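Local coordinates for glycoside Hydrolase (PDB 5TA0), which probably hydrolyses agarose chains as a family 86 glycoside hydrolase of a gut Bacteroides, here holding an agar oligosaccharide in its glycan pocket, at residues Glu538-Lys543 and Pro626-His631; Leu575-Val580 and Ser622-Asp627. All coordinates share one frame; numbering follows the deposited sequence.

Contact 1: residues Glu538-Lys543 and Pro626-His631; sequences EIAAGK and PDNGGH
N628 meets A541 through a first torsion that sets CG beside its own backbone N (chi1 -68°) and a second of -52° that turns the amide oxygen to the facing chain. N628 OD1 takes the N-H of A541 at 2.8 Å; the bond is almost straight (178°), but the donor stands above the carbonyl plane, not on a lone pair. The A541 methyl lies against the same oxygen and, with CB 3.6 Å from P626 O, against the backbone too. Two backbone bonds continue the antiparallel pairing: G629 N to I539 O and I539 N to G630 O, each 2.9 Å. Between them the I539 side chain reaches over the glycine pair, CD1 ending 3.6 Å from H631 C and CG2 resting near D627 O. E538 and H631 form a non-hydrogen-bonded pair whose side chains run alongside each other. E538 CG comes obliquely to the imidazole, 3.4 Å from H631 NE2, while the carboxylate plane stands nearly perpendicular to the ring. One water, in the ring plane at its edge, joins the two ends, 2.7 Å from H631 NE2 and donating to E538 OE2. D627 turns from this contact and forms a salt bridge with R568, which also bonds G629 O. At the surface, the loop from strand 523-538 to strand 545-549 runs beside that from 619-624 to 631-642; E538 and H631 mark where 523-538 and 631-642 pair as sheet neighbours, and H631 also meets F257 of a barrel loop.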
loop_
_atom_site.group_PDB
_atom_site.type_symbol
_atom_site.label_atom_id
_atom_site.label_comp_id
_atom_site.label_asym_id
_atom_site.label_seq_id
_atom_site.Cartn_x
_atom_site.Cartn_y
_atom_site.Cartn_z
ATOM N N GLU A 538 12.840 -16.899 -19.087
ATOM C CA GLU A 538 12.333 -18.272 -18.975
ATOM C C GLU A 538 13.411 -19.213 -18.445
ATOM O O GLU A 538 14.585 -19.101 -18.802
ATOM C CB GLU A 538 11.897 -18.808 -20.348
ATOM C CG GLU A 538 10.758 -18.070 -21.012
ATOM C CD GLU A 538 10.515 -18.497 -22.457
ATOM O OE1 GLU A 538 11.173 -19.443 -22.940
ATOM O OE2 GLU A 538 9.674 -17.860 -23.117
ATOM N N ILE A 539 12.989 -20.118 -17.581
ATOM C CA ILE A 539 13.871 -21.095 -16.937
ATOM C C ILE A 539 13.854 -22.417 -17.704
ATOM O O ILE A 539 12.813 -23.059 -17.826
ATOM C CB ILE A 539 13.476 -21.352 -15.480
ATOM C CG1 ILE A 539 13.591 -20.053 -14.641
ATOM C CG2 ILE A 539 14.378 -22.433 -14.864
ATOM C CD1 ILE A 539 12.814 -20.117 -13.341
ATOM N N ALA A 540 15.031 -22.818 -18.182
ATOM C CA ALA A 540 15.238 -24.157 -18.761
ATOM C C ALA A 540 16.214 -24.921 -17.883
ATOM O O ALA A 540 17.175 -24.343 -17.389
ATOM C CB ALA A 540 15.788 -24.031 -20.162
ATOM N N ALA A 541 16.008 -26.236 -17.732
ATOM C CA ALA A 541 16.869 -27.076 -16.878
ATOM C C ALA A 541 18.325 -27.028 -17.337
ATOM O O ALA A 541 18.606 -27.174 -18.525
ATOM C CB ALA A 541 16.378 -28.524 -16.868
ATOM N N GLY A 542 19.226 -26.762 -16.396
ATOM C CA GLY A 542 20.656 -26.716 -16.652
ATOM C C GLY A 542 21.160 -25.531 -17.449
ATOM O O GLY A 542 22.354 -25.466 -17.723
ATOM N N LYS A 543 20.286 -24.588 -17.820
ATOM C CA LYS A 543 20.679 -23.438 -18.641
ATOM C C LYS A 543 20.927 -22.236 -17.740
ATOM O O LYS A 543 20.026 -21.767 -17.036
ATOM C CB LYS A 543 19.595 -23.074 -19.655
ATOM N N PRO A 626 17.596 -26.903 -11.818
ATOM C CA PRO A 626 17.676 -28.321 -12.230
ATOM C C PRO A 626 16.495 -28.794 -13.086
ATOM O O PRO A 626 16.527 -29.920 -13.602
ATOM C CB PRO A 626 17.667 -29.053 -10.897
ATOM C CG PRO A 626 16.813 -28.206 -10.013
ATOM C CD PRO A 626 17.200 -26.794 -10.404
ATOM N N ASP A 627 15.476 -27.952 -13.261
ATOM C CA ASP A 627 14.209 -28.352 -13.872
ATOM C C ASP A 627 13.664 -27.266 -14.801
ATOM O O ASP A 627 14.136 -26.116 -14.772
ATOM C CB ASP A 627 13.197 -28.740 -12.797
ATOM C CG ASP A 627 13.102 -27.721 -11.652
ATOM O OD1 ASP A 627 13.765 -26.647 -11.711
ATOM O OD2 ASP A 627 12.395 -28.021 -10.682
ATOM N N ASN A 628 12.732 -27.650 -15.671
ATOM C CA ASN A 628 12.172 -26.759 -16.683
ATOM C C ASN A 628 10.929 -26.039 -16.179
ATOM O O ASN A 628 10.140 -26.620 -15.439
ATOM C CB ASN A 628 11.750 -27.553 -17.933
ATOM C CG ASN A 628 12.927 -28.124 -18.683
ATOM O OD1 ASN A 628 13.869 -27.413 -19.019
ATOM N ND2 ASN A 628 12.874 -29.422 -18.968
ATOM N N GLY A 629 10.767 -24.779 -16.599
ATOM C CA GLY A 629 9.485 -24.093 -16.462
ATOM C C GLY A 629 9.559 -22.860 -15.601
ATOM O O GLY A 629 10.355 -22.761 -14.670
ATOM N N GLY A 630 8.662 -21.942 -15.907
ATOM C CA GLY A 630 8.529 -20.709 -15.138
ATOM C C GLY A 630 9.553 -19.667 -15.553
ATOM O O GLY A 630 10.252 -19.792 -16.556
ATOM N N HIS A 631 9.638 -18.624 -14.729
ATOM C CA HIS A 631 10.479 -17.470 -15.020
ATOM C C HIS A 631 11.192 -16.957 -13.799
ATOM O O HIS A 631 10.697 -17.086 -12.675
ATOM C CB HIS A 631 9.628 -16.301 -15.539
ATOM C CG HIS A 631 8.998 -16.526 -16.876
ATOM N ND1 HIS A 631 7.843 -17.262 -17.041
ATOM C CD2 HIS A 631 9.338 -16.077 -18.103
ATOM C CE1 HIS A 631 7.510 -17.261 -18.322
ATOM N NE2 HIS A 631 8.404 -16.565 -18.989
HETATM O O HOH W 1 8.141 -16.113 -21.651
#

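Contact 2: residues Leu575-Val580 and Ser622-Asp627; sequences LPELLV and SLKFPD
P576 and F625 make the main apolar contact: P576 CB sits over the centre of the phenyl face, 3.6 Å from the ring centroid and 9° off its normal, a CH-pi contact. P576 CG lies over the rim of the ring near F625 CZ and also meets L623 CD2 at 3.8 Å. With CG anti to the backbone N (chi1 171°), L578 brings CD1 to 3.7 Å from the same L623 methyl, so L623 CD2 touches both P576 and L578. Beyond the pair, L623 and F625 pack on strands 558-568 and 631-642. The backbone bonds form two reciprocal pairs, E577 with K624 and L579 with S622. The S622 N to L579 O bond is the shorter and straighter of its pair, 2.8 Å at 172°. Between these pairs, CA-H...O contacts join L623 CA to E577 O and L578 CA to S622 O, each 3.3 Å. The face carrying E577, S622 and K624 is largely polar, with L579 beside S622. A water donates both to E577 O and to S622 OG, whose hydroxyl also bonds E544. E577 and K624 run side by side, but E577 OE1 and K624 NZ stay 4.8 Å apart, too far for a salt bridge. This two-faced antiparallel pairing, with apolar side chains turned to a second sheet, is characteristic of a beta-sandwich.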
loop_
_atom_site.group_PDB
_atom_site.type_symbol
_atom_site.label_atom_id
_atom_site.label_comp_id
_atom_site.label_asym_id
_atom_site.label_seq_id
_atom_site.Cartn_x
_atom_site.Cartn_y
_atom_site.Cartn_z
ATOM N N LEU A 575 15.474 -23.347 -5.462
ATOM C CA LEU A 575 16.844 -23.428 -4.967
ATOM C C LEU A 575 17.802 -23.584 -6.148
ATOM O O LEU A 575 18.480 -24.620 -6.289
ATOM C CB LEU A 575 16.991 -24.595 -3.984
ATOM C CG LEU A 575 16.201 -24.446 -2.682
ATOM C CD1 LEU A 575 16.195 -25.779 -1.940
ATOM C CD2 LEU A 575 16.764 -23.346 -1.795
ATOM N N PRO A 576 17.884 -22.556 -7.010
ATOM C CA PRO A 576 18.859 -22.608 -8.076
ATOM C C PRO A 576 20.280 -22.544 -7.524
ATOM O O PRO A 576 20.501 -22.110 -6.387
ATOM C CB PRO A 576 18.566 -21.341 -8.877
ATOM C CG PRO A 576 17.963 -20.405 -7.899
ATOM C CD PRO A 576 17.163 -21.263 -6.977
ATOM N N GLU A 577 21.227 -22.985 -8.344
ATOM C CA GLU A 577 22.630 -22.694 -8.098
ATOM C C GLU A 577 22.849 -21.225 -8.403
ATOM O O GLU A 577 22.487 -20.766 -9.490
ATOM C CB GLU A 577 23.526 -23.531 -9.015
ATOM C CG GLU A 577 23.495 -25.022 -8.726
ATOM C CD GLU A 577 24.378 -25.855 -9.657
ATOM O OE1 GLU A 577 25.075 -25.295 -10.540
ATOM O OE2 GLU A 577 24.369 -27.098 -9.504
ATOM N N LEU A 578 23.456 -20.514 -7.457
ATOM C CA LEU A 578 23.677 -19.075 -7.574
ATOM C C LEU A 578 25.160 -18.782 -7.533
ATOM O O LEU A 578 25.838 -19.185 -6.570
ATOM C CB LEU A 578 22.952 -18.347 -6.442
ATOM C CG LEU A 578 23.220 -16.846 -6.266
ATOM C CD1 LEU A 578 22.830 -16.046 -7.485
ATOM C CD2 LEU A 578 22.484 -16.324 -5.036
ATOM N N LEU A 579 25.658 -18.101 -8.572
ATOM C CA LEU A 579 27.010 -17.578 -8.590
ATOM C C LEU A 579 26.955 -16.068 -8.699
ATOM O O LEU A 579 26.264 -15.536 -9.564
ATOM C CB LEU A 579 27.781 -18.130 -9.795
ATOM C CG LEU A 579 27.926 -19.653 -9.899
ATOM C CD1 LEU A 579 28.583 -20.036 -11.212
ATOM C CD2 LEU A 579 28.719 -20.178 -8.718
ATOM N N VAL A 580 27.714 -15.385 -7.844
ATOM C CA VAL A 580 27.810 -13.934 -7.870
ATOM C C VAL A 580 29.269 -13.637 -8.145
ATOM O O VAL A 580 30.146 -14.008 -7.347
ATOM C CB VAL A 580 27.341 -13.293 -6.553
ATOM C CG1 VAL A 580 27.486 -11.779 -6.626
ATOM C CG2 VAL A 580 25.898 -13.669 -6.255
ATOM N N SER A 622 24.448 -15.221 -11.670
ATOM C CA SER A 622 24.112 -16.366 -12.515
ATOM C C SER A 622 23.224 -17.329 -11.741
ATOM O O SER A 622 23.526 -17.668 -10.608
ATOM C CB SER A 622 25.419 -17.045 -12.953
ATOM O OG SER A 622 25.236 -18.376 -13.355
ATOM N N LEU A 623 22.143 -17.774 -12.376
ATOM C CA LEU A 623 21.219 -18.745 -11.801
ATOM C C LEU A 623 21.110 -19.967 -12.689
ATOM O O LEU A 623 21.010 -19.843 -13.894
ATOM C CB LEU A 623 19.826 -18.145 -11.647
ATOM C CG LEU A 623 19.694 -16.965 -10.693
ATOM C CD1 LEU A 623 18.317 -16.353 -10.854
ATOM C CD2 LEU A 623 19.901 -17.406 -9.265
ATOM N N LYS A 624 21.120 -21.147 -12.083
ATOM C CA LYS A 624 20.921 -22.387 -12.837
ATOM C C LYS A 624 19.989 -23.296 -12.076
ATOM O O LYS A 624 20.292 -23.698 -10.963
ATOM C CB LYS A 624 22.248 -23.102 -13.106
ATOM C CG LYS A 624 22.088 -24.314 -14.015
ATOM C CD LYS A 624 23.386 -25.096 -14.148
ATOM C CE LYS A 624 24.406 -24.347 -14.950
ATOM N NZ LYS A 624 25.528 -25.259 -15.296
ATOM N N PHE A 625 18.863 -23.628 -12.703
ATOM C CA PHE A 625 17.857 -24.484 -12.097
ATOM C C PHE A 625 17.998 -25.908 -12.632
ATOM O O PHE A 625 18.433 -26.081 -13.772
ATOM C CB PHE A 625 16.459 -23.958 -12.431
ATOM C CG PHE A 625 16.130 -22.629 -11.782
ATOM C CD1 PHE A 625 15.416 -22.579 -10.587
ATOM C CD2 PHE A 625 16.544 -21.440 -12.364
ATOM C CE1 PHE A 625 15.099 -21.348 -9.995
ATOM C CE2 PHE A 625 16.244 -20.211 -11.765
ATOM C CZ PHE A 625 15.537 -20.179 -10.586
ATOM N N PRO A 626 17.596 -26.903 -11.818
ATOM C CA PRO A 626 17.676 -28.321 -12.230
ATOM C C PRO A 626 16.495 -28.794 -13.086
ATOM O O PRO A 626 16.527 -29.920 -13.602
ATOM C CB PRO A 626 17.667 -29.053 -10.897
ATOM C CG PRO A 626 16.813 -28.206 -10.013
ATOM C CD PRO A 626 17.200 -26.794 -10.404
ATOM N N ASP A 627 15.476 -27.952 -13.261
ATOM C CA ASP A 627 14.209 -28.352 -13.872
ATOM C C ASP A 627 13.664 -27.266 -14.801
ATOM O O ASP A 627 14.136 -26.116 -14.772
ATOM C CB ASP A 627 13.197 -28.740 -12.797
ATOM C CG ASP A 627 13.102 -27.721 -11.652
ATOM O OD1 ASP A 627 13.765 -26.647 -11.711
ATOM O OD2 ASP A 627 12.395 -28.021 -10.682
HETATM O O HOH W 2 24.507 -20.399 -11.702
#

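Contacts 1 and 2 lie 10 Å apart, centre to centre, on the same side of the chain's centre, each about 32 Å from it. Their order along the chain is 538-543, 575-580, then the overlapping 622-627 and 626-631, which share P626 and D627. Strand 619-624 thus leaves its pairing with 577-580 in the four-stranded sheet and passes through the loop of contact 1 into strand 631-642 of the five-stranded sheet. The two contacts also touch directly: I539 CG2 packs on F625 CD2 at 3.5 Å, and G542 probably hydrogen-bonds F625. Together they join the two sheets at one end of the C-terminal region, at the side where H631 meets the barrel domain.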